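Local coordinates for protein chorismate synthase (Aquifex aeolicus, PDB 1Q1L) that probably catalyses the FMNH2-dependent elimination of phosphate from 5-enolpyruvylshikimate-3-phosphate to give chorismate, the last step of the chorismate pathway, at residues A[36-39]-A[44-47]; A[200-205]-A[355-360]; A[20-25]-A[138-143]. All blocks are in the same frame, centred on the assembly; numbering follows the deposited sequence.

Interaction 1: A[36-39]-A[44-47]; sequences SEEE and LRRR
E38 and R45 lie two turns apart on helix 37-48 and meet through a single salt bridge on its outer face. R45 NH2 donates to E38 OE2 at 2.8 Å. The bond is nearly straight, with an angle of 166° at the hydrogen. It uses the syn lone pair of OE2, and the oxygen lies almost in the guanidinium plane. The grip is one-pronged. E38 OE1 stays 3.5 Å from R45 NH1, and the carboxylate plane is turned 33° from the guanidinium plane. The two side chains cross at about a right angle. E38 starts with CG anti to its backbone N (chi1 169°), then bends at chi2, which turns the carboxylate toward R45. R45 bends at chi3 and brings its guanidinium edge to meet it. Its neighbour R46, buried, forms salt bridges with E43, E198 and E364.

A second set of bonds closes the start of the helix. S36 is the N-cap, and with E39 it forms a capping box. S36 OG accepts a weak bond from E39 N at 3.3 Å. In return E39 OE2 takes the backbone N of S36 at 2.9 Å, on its anti side and out of the carboxylate plane. The other oxygen, OE1, forms a salt bridge with K154 of helix 142-157.

Apolar packing lies on a different side of the helix. L44 is buried there against V146 and A64.

The charges suit the helix. Glutamates sit in its first turn and an arginine in its last part, so the helix dipole would probably be favourable to both ends of the E38-R45 pair. The pair lies at the surface, so solvent is likely to weaken it, and it probably adds only modestly to the helix.

Interaction 2: A[200-205]-A[355-360]; sequences SELRIP and AVPAAS
This is a buried contact between an irregular loop, 200-205, and the first turn of helix 356-379. The loop joins helix 187-197 to helix 210-221. It meets the helix through L202 and R203 on one side and P357 and S360 on the other.

P357 packs against L202. Its CG rests 3.6 Å from L202 O, and the nearest side-chain contact is L202 CD2, a loose 4.5 Å from the same CG. P357 CB lies 4.2 Å from R203 CG. R203 and the proline ring run past each other in opposite directions. R203 has left-handed backbone angles. Bends at chi2 (-115°) and chi3 (-45°) turn its guanidinium edge to S360. R203 NE donates to S360 OG at 3.3 Å, with OG close to the guanidinium plane. NH2 also points to this oxygen, but its position is less certain. The stronger partner of R203 is E198, which forms a salt bridge with NH1.

S200 OG helps to shape the loop. It accepts from L202 N at 3.2 Å, an ST turn, and from I204 N at 3.1 Å. D210 is a further partner of this hydroxyl.

A methionine in place of R203 would probably leave E198 without one of its positive partners and S360 OG without its donors from the loop. The buried arginine thus works as a polar tie. Its charge is probably offset by E198, while S360 engages the NE side of the group.

Interaction 3: A[20-25]-A[138-143]; sequences KGLTAI and SARETA
The carbonyl oxygen of A139 is gripped twice by T142, in the turn that brings R140 and A143 against L22. T142 OG1 donates to A139 O at 2.6 Å, in the carbonyl plane. T142 N donates to the same oxygen at 3.1 Å. The next oxygen is held as well, since A143 N bonds to R140 O.

L22 makes the contact from the strand side, mostly with one methyl. Its CG stands anti to the carbonyl carbon (chi1 -51°), and CD1 reaches into the turn. CD1 lies 3.2 Å from R140 O and 3.6 Å from A143 CB. It also touches R140 CD at 3.7 Å. CD2 adds a looser contact to the same carbon. The R140 chain bends at chi2 and chi3, and one guanidinium face then lies against L22 CD1. L22 CD1 and A143 CB lie over the same face of this group, with A143 CB set toward the rim.

Strand 21-27 is an inner strand of a four-stranded antiparallel sheet, part of the beta-alpha-beta sandwich of this enzyme. L22 points from it toward the turn of R140 and A143. T23 and I25 instead pack on the second subunit, where I25 meets its own counterpart.

The polar end of R140 is anchored elsewhere. NH2 forms a salt bridge with D62, and NH1 bonds to N86 OD1. These acceptors hold the edge of the group whose face meets L22. S138 belongs to the predicted FMN site, and R47, predicted to bind NADP, lies beside R140. The two arginines approach closely through NH2, and D62 probably eases their charge, though its ion pair with R47 is long and weak.

From the N terminus, strand 21-27 comes first and opens interaction 3. Helix 37-48 follows, and interaction 1 opens and closes within it as a short local link. Only then does segment 138-143 close interaction 3, so interaction 1 lies wholly within that larger loop. Interaction 2 comes later, in series with both, and joins loop 200-205 to helix 356-379 across about 150 residues. None of the three cross. Helix 37-48 touches both neighbours: R47 and L44 reach segment 138-143, and the carbonyl of R47 packs on A358 of interaction 2. R46 lies beside R203, and E198 pairs with both. Interactions 2 and 3 do not touch each other.

Interaction 1: A[36-39]-A[44-47]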
ATOM      1  N   SER A  36      25.651  -6.101 -11.784  1.00 35.05           N
ATOM      2  CA  SER A  36      26.475  -7.281 -11.561  1.00 37.49           C
ATOM      3  C   SER A  36      26.484  -7.667 -10.088  1.00 37.81           C
ATOM      4  O   SER A  36      26.141  -6.861  -9.223  1.00 38.61           O
ATOM      5  CB  SER A  36      27.911  -7.010 -12.008  1.00 38.17           C
ATOM      6  OG  SER A  36      28.501  -6.016 -11.186  1.00 38.56           O
ATOM      7  N   GLU A  37      26.874  -8.904  -9.806  1.00 37.02           N
ATOM      8  CA  GLU A  37      26.949  -9.361  -8.427  1.00 37.59           C
ATOM      9  C   GLU A  37      28.101  -8.638  -7.720  1.00 37.00           C
ATOM     10  O   GLU A  37      28.019  -8.341  -6.531  1.00 36.74           O
ATOM     11  CB  GLU A  37      27.168 -10.881  -8.372  1.00 38.79           C
ATOM     12  CG  GLU A  37      26.103 -11.687  -9.117  1.00 42.60           C
ATOM     13  CD  GLU A  37      26.207 -13.185  -8.881  1.00 44.22           C
ATOM     14  OE1 GLU A  37      27.302 -13.749  -9.096  1.00 47.58           O
ATOM     15  OE2 GLU A  37      25.192 -13.802  -8.489  1.00 43.77           O
ATOM     16  N   GLU A  38      29.173  -8.350  -8.454  1.00 37.41           N
ATOM     17  CA  GLU A  38      30.327  -7.668  -7.864  1.00 39.69           C
ATOM     18  C   GLU A  38      29.943  -6.321  -7.258  1.00 38.47           C
ATOM     19  O   GLU A  38      30.420  -5.963  -6.184  1.00 37.66           O
ATOM     20  CB  GLU A  38      31.433  -7.478  -8.906  1.00 42.37           C
ATOM     21  CG  GLU A  38      32.568  -6.544  -8.470  1.00 48.89           C
ATOM     22  CD  GLU A  38      33.045  -6.794  -7.042  1.00 52.37           C
ATOM     23  OE1 GLU A  38      33.231  -7.972  -6.662  1.00 55.42           O
ATOM     24  OE2 GLU A  38      33.243  -5.809  -6.300  1.00 54.06           O
ATOM     25  N   GLU A  39      29.088  -5.573  -7.951  1.00 37.47           N
ATOM     26  CA  GLU A  39      28.637  -4.279  -7.449  1.00 37.97           C
ATOM     27  C   GLU A  39      27.900  -4.485  -6.130  1.00 37.73           C
ATOM     28  O   GLU A  39      28.046  -3.702  -5.189  1.00 38.50           O
ATOM     29  CB  GLU A  39      27.704  -3.615  -8.459  1.00 40.09           C
ATOM     30  CG  GLU A  39      28.408  -3.078  -9.689  1.00 40.38           C
ATOM     31  CD  GLU A  39      27.447  -2.721 -10.805  1.00 41.22           C
ATOM     32  OE1 GLU A  39      27.680  -1.694 -11.478  1.00 41.46           O
ATOM     33  OE2 GLU A  39      26.469  -3.474 -11.017  1.00 43.24           O
ATOM     34  N   LEU A  44      28.282  -5.280   0.257  1.00 34.63           N
ATOM     35  CA  LEU A  44      28.212  -6.249   1.341  1.00 35.47           C
ATOM     36  C   LEU A  44      29.547  -6.297   2.084  1.00 36.25           C
ATOM     37  O   LEU A  44      29.583  -6.473   3.302  1.00 36.56           O
ATOM     38  CB  LEU A  44      27.857  -7.639   0.798  1.00 35.48           C
ATOM     39  CG  LEU A  44      26.441  -7.748   0.219  1.00 37.09           C
ATOM     40  CD1 LEU A  44      26.203  -9.155  -0.322  1.00 37.30           C
ATOM     41  CD2 LEU A  44      25.420  -7.404   1.303  1.00 34.79           C
ATOM     42  N   ARG A  45      30.640  -6.123   1.347  1.00 36.11           N
ATOM     43  CA  ARG A  45      31.971  -6.144   1.948  1.00 38.07           C
ATOM     44  C   ARG A  45      32.220  -4.931   2.848  1.00 36.81           C
ATOM     45  O   ARG A  45      32.862  -5.047   3.890  1.00 38.27           O
ATOM     46  CB  ARG A  45      33.050  -6.221   0.859  1.00 38.10           C
ATOM     47  CG  ARG A  45      33.136  -7.581   0.176  1.00 40.74           C
ATOM     48  CD  ARG A  45      34.473  -7.771  -0.535  1.00 41.65           C
ATOM     49  NE  ARG A  45      34.670  -6.821  -1.626  1.00 42.94           N
ATOM     50  CZ  ARG A  45      34.132  -6.940  -2.838  1.00 43.06           C
ATOM     51  NH1 ARG A  45      33.362  -7.980  -3.131  1.00 41.92           N
ATOM     52  NH2 ARG A  45      34.362  -6.011  -3.755  1.00 44.39           N
ATOM     53  N   ARG A  46      31.711  -3.769   2.449  1.00 35.93           N
ATOM     54  CA  ARG A  46      31.883  -2.564   3.245  1.00 35.82           C
ATOM     55  C   ARG A  46      31.153  -2.697   4.578  1.00 38.14           C
ATOM     56  O   ARG A  46      31.662  -2.265   5.612  1.00 37.88           O
ATOM     57  CB  ARG A  46      31.363  -1.339   2.490  1.00 36.24           C
ATOM     58  CG  ARG A  46      32.137  -1.009   1.218  1.00 34.75           C
ATOM     59  CD  ARG A  46      31.528   0.191   0.507  1.00 34.33           C
ATOM     60  NE  ARG A  46      31.583   1.400   1.331  1.00 33.93           N
ATOM     61  CZ  ARG A  46      30.552   2.217   1.529  1.00 32.82           C
ATOM     62  NH1 ARG A  46      29.376   1.956   0.967  1.00 27.79           N
ATOM     63  NH2 ARG A  46      30.696   3.299   2.284  1.00 29.64           N
ATOM     64  N   ARG A  47      29.967  -3.302   4.561  1.00 38.58           N
ATOM     65  CA  ARG A  47      29.204  -3.480   5.794  1.00 40.23           C
ATOM     66  C   ARG A  47      29.927  -4.446   6.735  1.00 41.92           C
ATOM     67  O   ARG A  47      29.993  -4.216   7.945  1.00 40.00           O
ATOM     68  CB  ARG A  47      27.802  -4.027   5.507  1.00 40.51           C
ATOM     69  CG  ARG A  47      26.884  -4.017   6.733  1.00 43.43           C
ATOM     70  CD  ARG A  47      25.625  -4.848   6.518  1.00 45.70           C
ATOM     71  NE  ARG A  47      25.928  -6.272   6.544  1.00 48.58           N
ATOM     72  CZ  ARG A  47      25.797  -7.054   7.611  1.00 49.09           C
ATOM     73  NH1 ARG A  47      25.348  -6.563   8.757  1.00 48.26           N
ATOM     74  NH2 ARG A  47      26.140  -8.330   7.535  1.00 50.92           N
TER

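Interaction 2: A[200-205]-A[355-360]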
ATOM      1  N   SER A 200      39.559   4.434   6.345  1.00 46.92           N
ATOM      2  CA  SER A 200      39.574   4.388   7.795  1.00 47.10           C
ATOM      3  C   SER A 200      39.004   3.068   8.275  1.00 48.31           C
ATOM      4  O   SER A 200      38.041   2.548   7.706  1.00 48.75           O
ATOM      5  CB  SER A 200      38.758   5.550   8.371  1.00 45.57           C
ATOM      6  OG  SER A 200      38.711   5.479   9.784  1.00 44.09           O
ATOM      7  N   GLU A 201      39.607   2.526   9.322  1.00 48.40           N
ATOM      8  CA  GLU A 201      39.159   1.263   9.883  1.00 49.00           C
ATOM      9  C   GLU A 201      37.862   1.492  10.652  1.00 47.47           C
ATOM     10  O   GLU A 201      37.174   0.542  11.022  1.00 49.63           O
ATOM     11  CB  GLU A 201      40.238   0.700  10.812  1.00 51.72           C
ATOM     12  CG  GLU A 201      39.993  -0.728  11.252  1.00 58.84           C
ATOM     13  CD  GLU A 201      41.179  -1.312  11.997  1.00 62.19           C
ATOM     14  OE1 GLU A 201      41.560  -0.744  13.042  1.00 64.00           O
ATOM     15  OE2 GLU A 201      41.730  -2.337  11.538  1.00 64.62           O
ATOM     16  N   LEU A 202      37.536   2.762  10.880  1.00 43.34           N
ATOM     17  CA  LEU A 202      36.326   3.147  11.601  1.00 41.72           C
ATOM     18  C   LEU A 202      35.467   4.073  10.738  1.00 40.96           C
ATOM     19  O   LEU A 202      34.494   4.660  11.213  1.00 41.97           O
ATOM     20  CB  LEU A 202      36.696   3.862  12.902  1.00 42.58           C
ATOM     21  CG  LEU A 202      37.484   3.057  13.944  1.00 42.96           C
ATOM     22  CD1 LEU A 202      38.101   4.009  14.952  1.00 42.03           C
ATOM     23  CD2 LEU A 202      36.567   2.052  14.635  1.00 41.95           C
ATOM     24  N   ARG A 203      35.845   4.206   9.472  1.00 38.17           N
ATOM     25  CA  ARG A 203      35.127   5.053   8.527  1.00 38.67           C
ATOM     26  C   ARG A 203      35.016   6.507   8.985  1.00 38.71           C
ATOM     27  O   ARG A 203      33.998   7.170   8.743  1.00 39.15           O
ATOM     28  CB  ARG A 203      33.728   4.486   8.247  1.00 38.11           C
ATOM     29  CG  ARG A 203      33.699   3.143   7.492  1.00 39.64           C
ATOM     30  CD  ARG A 203      33.064   3.315   6.114  1.00 40.05           C
ATOM     31  NE  ARG A 203      31.859   4.119   6.241  1.00 41.41           N
ATOM     32  CZ  ARG A 203      31.506   5.098   5.422  1.00 40.35           C
ATOM     33  NH1 ARG A 203      32.253   5.420   4.375  1.00 38.77           N
ATOM     34  NH2 ARG A 203      30.410   5.789   5.681  1.00 44.55           N
ATOM     35  N   ILE A 204      36.054   6.999   9.660  1.00 37.06           N
ATOM     36  CA  ILE A 204      36.075   8.394  10.085  1.00 37.34           C
ATOM     37  C   ILE A 204      36.775   9.172   8.969  1.00 36.36           C
ATOM     38  O   ILE A 204      37.681   8.658   8.318  1.00 37.32           O
ATOM     39  CB  ILE A 204      36.823   8.590  11.429  1.00 38.39           C
ATOM     40  CG1 ILE A 204      38.175   7.879  11.391  1.00 40.52           C
ATOM     41  CG2 ILE A 204      35.969   8.077  12.578  1.00 37.85           C
ATOM     42  CD1 ILE A 204      38.997   8.073  12.658  1.00 43.34           C
ATOM     43  N   PRO A 205      36.348  10.419   8.722  1.00 35.84           N
ATOM     44  CA  PRO A 205      36.899  11.296   7.687  1.00 37.66           C
ATOM     45  C   PRO A 205      38.402  11.600   7.764  1.00 40.25           C
ATOM     46  O   PRO A 205      38.967  12.139   6.818  1.00 41.56           O
ATOM     47  CB  PRO A 205      36.062  12.566   7.834  1.00 37.76           C
ATOM     48  CG  PRO A 205      34.797  12.085   8.424  1.00 35.21           C
ATOM     49  CD  PRO A 205      35.262  11.100   9.441  1.00 35.51           C
ATOM     50  N   ALA A 355      30.016  -1.014  16.146  1.00 51.57           N
ATOM     51  CA  ALA A 355      29.142  -1.179  14.990  1.00 48.57           C
ATOM     52  C   ALA A 355      28.760   0.076  14.213  1.00 46.75           C
ATOM     53  O   ALA A 355      28.147  -0.028  13.149  1.00 45.69           O
ATOM     54  CB  ALA A 355      27.874  -1.920  15.414  1.00 48.36           C
ATOM     55  N   VAL A 356      29.118   1.256  14.712  1.00 44.04           N
ATOM     56  CA  VAL A 356      28.750   2.478  14.007  1.00 41.76           C
ATOM     57  C   VAL A 356      29.239   2.528  12.554  1.00 39.90           C
ATOM     58  O   VAL A 356      28.545   3.061  11.688  1.00 40.07           O
ATOM     59  CB  VAL A 356      29.227   3.754  14.763  1.00 42.10           C
ATOM     60  CG1 VAL A 356      30.717   3.957  14.590  1.00 41.91           C
ATOM     61  CG2 VAL A 356      28.462   4.969  14.256  1.00 41.57           C
ATOM     62  N   PRO A 357      30.432   1.970  12.263  1.00 37.94           N
ATOM     63  CA  PRO A 357      30.916   2.007  10.878  1.00 36.28           C
ATOM     64  C   PRO A 357      29.992   1.225   9.953  1.00 36.38           C
ATOM     65  O   PRO A 357      29.658   1.680   8.862  1.00 36.61           O
ATOM     66  CB  PRO A 357      32.300   1.366  10.977  1.00 37.26           C
ATOM     67  CG  PRO A 357      32.724   1.688  12.377  1.00 34.84           C
ATOM     68  CD  PRO A 357      31.464   1.402  13.149  1.00 37.27           C
ATOM     69  N   ALA A 358      29.592   0.038  10.390  1.00 33.32           N
ATOM     70  CA  ALA A 358      28.692  -0.786   9.597  1.00 34.43           C
ATOM     71  C   ALA A 358      27.363  -0.053   9.450  1.00 32.77           C
ATOM     72  O   ALA A 358      26.798   0.009   8.360  1.00 33.21           O
ATOM     73  CB  ALA A 358      28.474  -2.133  10.274  1.00 33.73           C
ATOM     74  N   ALA A 359      26.879   0.512  10.551  1.00 32.12           N
ATOM     75  CA  ALA A 359      25.614   1.235  10.534  1.00 32.90           C
ATOM     76  C   ALA A 359      25.607   2.274   9.429  1.00 33.06           C
ATOM     77  O   ALA A 359      24.658   2.352   8.648  1.00 34.45           O
ATOM     78  CB  ALA A 359      25.363   1.903  11.881  1.00 31.62           C
ATOM     79  N   SER A 360      26.672   3.064   9.355  1.00 32.68           N
ATOM     80  CA  SER A 360      26.764   4.100   8.340  1.00 31.08           C
ATOM     81  C   SER A 360      26.612   3.522   6.934  1.00 31.12           C
ATOM     82  O   SER A 360      26.023   4.157   6.064  1.00 31.09           O
ATOM     83  CB  SER A 360      28.093   4.854   8.455  1.00 31.01           C
ATOM     84  OG  SER A 360      29.189   4.017   8.136  1.00 31.02           O
TER

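Interaction 3: A[20-25]-A[138-143]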
ATOM      1  N   LYS A  20      19.989 -20.872   6.531  1.00 43.72           N
ATOM      2  CA  LYS A  20      20.657 -21.089   5.258  1.00 43.38           C
ATOM      3  C   LYS A  20      21.194 -19.777   4.695  1.00 42.70           C
ATOM      4  O   LYS A  20      22.325 -19.719   4.212  1.00 42.29           O
ATOM      5  CB  LYS A  20      19.691 -21.735   4.270  1.00 44.36           C
ATOM      6  CG  LYS A  20      19.087 -23.037   4.788  1.00 48.12           C
ATOM      7  CD  LYS A  20      18.160 -23.669   3.765  1.00 48.21           C
ATOM      8  CE  LYS A  20      17.572 -24.973   4.281  1.00 49.52           C
ATOM      9  NZ  LYS A  20      16.760 -25.641   3.226  1.00 51.33           N
ATOM     10  N   GLY A  21      20.392 -18.719   4.768  1.00 40.54           N
ATOM     11  CA  GLY A  21      20.838 -17.439   4.246  1.00 39.40           C
ATOM     12  C   GLY A  21      19.782 -16.350   4.274  1.00 37.07           C
ATOM     13  O   GLY A  21      18.730 -16.502   4.888  1.00 35.95           O
ATOM     14  N   LEU A  22      20.075 -15.241   3.606  1.00 35.75           N
ATOM     15  CA  LEU A  22      19.146 -14.118   3.552  1.00 35.91           C
ATOM     16  C   LEU A  22      18.620 -14.000   2.133  1.00 34.70           C
ATOM     17  O   LEU A  22      19.378 -14.128   1.171  1.00 33.52           O
ATOM     18  CB  LEU A  22      19.858 -12.822   3.940  1.00 34.95           C
ATOM     19  CG  LEU A  22      20.643 -12.861   5.254  1.00 36.88           C
ATOM     20  CD1 LEU A  22      21.372 -11.539   5.444  1.00 36.72           C
ATOM     21  CD2 LEU A  22      19.705 -13.137   6.415  1.00 36.54           C
ATOM     22  N   THR A  23      17.318 -13.765   2.002  1.00 33.53           N
ATOM     23  CA  THR A  23      16.714 -13.633   0.685  1.00 31.74           C
ATOM     24  C   THR A  23      16.040 -12.275   0.532  1.00 31.21           C
ATOM     25  O   THR A  23      15.458 -11.749   1.476  1.00 30.71           O
ATOM     26  CB  THR A  23      15.663 -14.737   0.440  1.00 33.57           C
ATOM     27  OG1 THR A  23      16.241 -16.014   0.726  1.00 35.59           O
ATOM     28  CG2 THR A  23      15.204 -14.734  -1.019  1.00 32.88           C
ATOM     29  N   ALA A  24      16.124 -11.714  -0.667  1.00 31.21           N
ATOM     30  CA  ALA A  24      15.506 -10.429  -0.946  1.00 30.25           C
ATOM     31  C   ALA A  24      14.978 -10.412  -2.361  1.00 29.47           C
ATOM     32  O   ALA A  24      15.579 -10.996  -3.262  1.00 29.16           O
ATOM     33  CB  ALA A  24      16.517  -9.300  -0.770  1.00 29.35           C
ATOM     34  N   ILE A  25      13.837  -9.758  -2.537  1.00 27.84           N
ATOM     35  CA  ILE A  25      13.238  -9.595  -3.849  1.00 27.65           C
ATOM     36  C   ILE A  25      12.927  -8.115  -3.971  1.00 26.97           C
ATOM     37  O   ILE A  25      12.225  -7.546  -3.133  1.00 27.40           O
ATOM     38  CB  ILE A  25      11.926 -10.407  -4.019  1.00 27.40           C
ATOM     39  CG1 ILE A  25      12.224 -11.911  -3.950  1.00 26.84           C
ATOM     40  CG2 ILE A  25      11.293 -10.068  -5.364  1.00 25.87           C
ATOM     41  CD1 ILE A  25      11.006 -12.815  -4.112  1.00 23.56           C
ATOM     42  N   SER A 138      18.298  -9.674  14.581  1.00 65.94           N
ATOM     43  CA  SER A 138      19.713  -9.333  14.488  1.00 64.87           C
ATOM     44  C   SER A 138      20.092  -8.483  13.281  1.00 63.10           C
ATOM     45  O   SER A 138      19.493  -8.598  12.208  1.00 63.60           O
ATOM     46  CB  SER A 138      20.559 -10.606  14.502  1.00 64.57           C
ATOM     47  OG  SER A 138      20.561 -11.188  15.795  1.00 68.02           O
ATOM     48  N   ALA A 139      21.097  -7.630  13.476  1.00 59.36           N
ATOM     49  CA  ALA A 139      21.595  -6.744  12.433  1.00 55.22           C
ATOM     50  C   ALA A 139      22.023  -7.541  11.211  1.00 52.11           C
ATOM     51  O   ALA A 139      22.503  -6.978  10.232  1.00 51.95           O
ATOM     52  CB  ALA A 139      22.763  -5.928  12.962  1.00 57.43           C
ATOM     53  N   ARG A 140      21.858  -8.857  11.283  1.00 48.99           N
ATOM     54  CA  ARG A 140      22.205  -9.738  10.176  1.00 47.27           C
ATOM     55  C   ARG A 140      21.315  -9.355   8.997  1.00 44.16           C
ATOM     56  O   ARG A 140      21.741  -9.393   7.848  1.00 42.95           O
ATOM     57  CB  ARG A 140      21.928 -11.191  10.565  1.00 47.25           C
ATOM     58  CG  ARG A 140      22.959 -12.208  10.095  1.00 48.96           C
ATOM     59  CD  ARG A 140      23.087 -12.316   8.585  1.00 48.05           C
ATOM     60  NE  ARG A 140      24.282 -11.634   8.104  1.00 50.44           N
ATOM     61  CZ  ARG A 140      25.007 -12.025   7.060  1.00 50.87           C
ATOM     62  NH1 ARG A 140      24.670 -13.106   6.370  1.00 51.47           N
ATOM     63  NH2 ARG A 140      26.078 -11.329   6.705  1.00 52.61           N
ATOM     64  N   GLU A 141      20.076  -8.983   9.306  1.00 42.61           N
ATOM     65  CA  GLU A 141      19.094  -8.599   8.296  1.00 42.21           C
ATOM     66  C   GLU A 141      19.519  -7.372   7.498  1.00 40.55           C
ATOM     67  O   GLU A 141      19.129  -7.230   6.339  1.00 39.33           O
ATOM     68  CB  GLU A 141      17.734  -8.339   8.961  1.00 44.93           C
ATOM     69  CG  GLU A 141      16.533  -8.255   8.010  1.00 47.72           C
ATOM     70  CD  GLU A 141      16.363  -6.891   7.353  1.00 50.89           C
ATOM     71  OE1 GLU A 141      16.366  -5.871   8.078  1.00 52.68           O
ATOM     72  OE2 GLU A 141      16.210  -6.840   6.112  1.00 50.33           O
ATOM     73  N   THR A 142      20.319  -6.492   8.103  1.00 36.92           N
ATOM     74  CA  THR A 142      20.753  -5.291   7.396  1.00 35.12           C
ATOM     75  C   THR A 142      21.568  -5.661   6.162  1.00 33.37           C
ATOM     76  O   THR A 142      21.662  -4.876   5.221  1.00 33.59           O
ATOM     77  CB  THR A 142      21.591  -4.328   8.300  1.00 34.83           C
ATOM     78  OG1 THR A 142      22.819  -4.955   8.683  1.00 34.98           O
ATOM     79  CG2 THR A 142      20.810  -3.948   9.548  1.00 32.77           C
ATOM     80  N   ALA A 143      22.150  -6.856   6.155  1.00 31.27           N
ATOM     81  CA  ALA A 143      22.930  -7.293   4.997  1.00 29.92           C
ATOM     82  C   ALA A 143      22.028  -7.376   3.757  1.00 29.95           C
ATOM     83  O   ALA A 143      22.450  -7.055   2.644  1.00 28.43           O
ATOM     84  CB  ALA A 143      23.564  -8.648   5.272  1.00 32.34           C
TER